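Local coordinates for protein glutamate--LysW ligase ArgX (Sulfolobus tokodaii, PDB 3VPB) that probably joins glutamate to the C-terminal glutamate of the carrier protein LysW at the expense of ATP, a step of arginine biosynthesis, at residues B[5-10]-B[28-33]. Numbering follows the deposited sequence.
Sequences LIVDIV and YDIINV
The carboxamide of Asn32 is the flat group here: Val7 CG2 lies over one face of it, 3.9 Å from Asn32 ND2, and Val7 O stands over the same face. The same ND2 turns to the loop after strand 2-7 and donates to Asp8 O at 3.0 Å, a moderately bent bond (148°) whose acceptor lies 23° out of the amide plane. With CG anti to the backbone N (chi1 -170°), the amide reaches forward past Val7 O to that carbonyl. Asn32 OD1 takes the backbone N-H of Ala34, so both ends of the amide are held and its rotation is fixed. Were this residue an alanine, Asp8 O would probably lose this donor and the loop its side-chain tie to the strand end.

The backbones beneath form a parallel pair, with Leu5 N to Asp29 O, Ile31 N to Leu5 O, Val7 N to Ile31 O and Val33 N to Val7 O. Helix 12-23 links them in a beta-alpha-beta unit of the Rossmann-like preATP-grasp domain; strand 27-32 is the outermost in this chain's sheet. On the face toward helix 12-23, Val7 CG2 meets Ile30 CG2 at 3.7 Å, and Leu5 lies alongside Ile30, which also packs on Leu20 of the LysW chain. The other face, against helix 57-69, carries Ile6, whose CD1 sits 3.9 Å from Ile31 CB and whose CG2 touches Val33 CG1 at 3.7 Å. Beyond the strand, Asp8 OD2 accepts from Ile9 N, and Asp8 OD1 forms a salt bridge with Arg59.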
# COMPACT_ATOMS: atom_id res chain seq x y z
N LEU B 5 22.06 21.48 8.85
CA LEU B 5 21.59 21.08 7.54
C LEU B 5 20.94 19.71 7.72
O LEU B 5 21.61 18.79 8.14
CB LEU B 5 22.78 21.02 6.55
CG LEU B 5 22.58 20.53 5.09
CD1 LEU B 5 21.58 21.44 4.35
CD2 LEU B 5 23.94 20.52 4.34
N ILE B 6 19.64 19.63 7.47
CA ILE B 6 18.84 18.45 7.77
C ILE B 6 18.67 17.69 6.46
O ILE B 6 18.16 18.24 5.49
CB ILE B 6 17.44 18.87 8.32
CG1 ILE B 6 17.56 19.62 9.65
CG2 ILE B 6 16.49 17.66 8.41
CD1 ILE B 6 18.12 18.73 10.81
N VAL B 7 19.08 16.43 6.43
CA VAL B 7 19.12 15.70 5.16
C VAL B 7 18.60 14.26 5.36
O VAL B 7 18.51 13.80 6.50
CB VAL B 7 20.57 15.63 4.60
CG1 VAL B 7 21.17 17.06 4.46
CG2 VAL B 7 21.48 14.73 5.47
N ASP B 8 18.22 13.59 4.28
CA ASP B 8 18.06 12.13 4.34
C ASP B 8 18.91 11.46 3.27
O ASP B 8 19.76 10.60 3.56
CB ASP B 8 16.58 11.66 4.34
CG ASP B 8 15.74 12.22 3.19
OD1 ASP B 8 14.48 12.03 3.23
OD2 ASP B 8 16.28 12.81 2.24
N ILE B 9 18.69 11.86 2.02
CA ILE B 9 19.57 11.45 0.94
C ILE B 9 20.33 12.70 0.52
O ILE B 9 19.74 13.75 0.29
CB ILE B 9 18.79 10.87 -0.28
CG1 ILE B 9 18.27 9.45 0.01
CG2 ILE B 9 19.70 10.82 -1.51
CD1 ILE B 9 17.14 9.35 1.02
N VAL B 10 21.65 12.58 0.42
CA VAL B 10 22.51 13.70 0.04
C VAL B 10 22.69 13.72 -1.48
O VAL B 10 23.37 12.84 -2.04
CB VAL B 10 23.87 13.65 0.81
CG1 VAL B 10 24.84 14.63 0.23
CG2 VAL B 10 23.66 13.93 2.30
N TYR B 28 28.48 24.79 10.99
CA TYR B 28 27.24 24.04 10.76
C TYR B 28 27.46 22.56 11.09
O TYR B 28 28.58 22.07 11.05
CB TYR B 28 26.79 24.20 9.30
CG TYR B 28 27.63 23.38 8.32
CD1 TYR B 28 28.91 23.80 7.91
CD2 TYR B 28 27.16 22.16 7.82
CE1 TYR B 28 29.68 23.03 7.01
CE2 TYR B 28 27.93 21.39 6.94
CZ TYR B 28 29.17 21.82 6.55
OH TYR B 28 29.89 21.05 5.68
N ASP B 29 26.38 21.86 11.42
CA ASP B 29 26.37 20.38 11.55
C ASP B 29 25.40 19.85 10.52
O ASP B 29 24.52 20.57 10.06
CB ASP B 29 25.86 19.95 12.93
CG ASP B 29 26.78 20.37 14.08
OD1 ASP B 29 26.26 20.62 15.18
OD2 ASP B 29 28.01 20.42 13.89
N ILE B 30 25.53 18.57 10.20
CA ILE B 30 24.55 17.90 9.37
C ILE B 30 23.87 16.91 10.30
O ILE B 30 24.54 16.18 11.03
CB ILE B 30 25.21 17.13 8.20
CG1 ILE B 30 25.83 18.08 7.17
CG2 ILE B 30 24.19 16.16 7.54
CD1 ILE B 30 26.87 17.48 6.24
N ILE B 31 22.54 16.89 10.30
CA ILE B 31 21.84 15.77 10.93
C ILE B 31 21.09 15.00 9.85
O ILE B 31 20.30 15.59 9.09
CB ILE B 31 20.82 16.21 12.02
CG1 ILE B 31 21.54 16.86 13.19
CG2 ILE B 31 20.03 14.99 12.53
CD1 ILE B 31 20.62 17.50 14.21
N ASN B 32 21.36 13.71 9.74
CA ASN B 32 20.62 12.87 8.82
C ASN B 32 19.39 12.29 9.54
O ASN B 32 19.51 11.41 10.42
CB ASN B 32 21.51 11.74 8.26
CG ASN B 32 20.83 11.01 7.13
OD1 ASN B 32 19.68 10.59 7.27
ND2 ASN B 32 21.50 10.91 6.00
N VAL B 33 18.20 12.78 9.18
CA VAL B 33 16.97 12.38 9.88
C VAL B 33 16.41 11.04 9.40
O VAL B 33 15.40 10.58 9.93
CB VAL B 33 15.89 13.48 9.86
CG1 VAL B 33 16.45 14.73 10.60
CG2 VAL B 33 15.52 13.85 8.43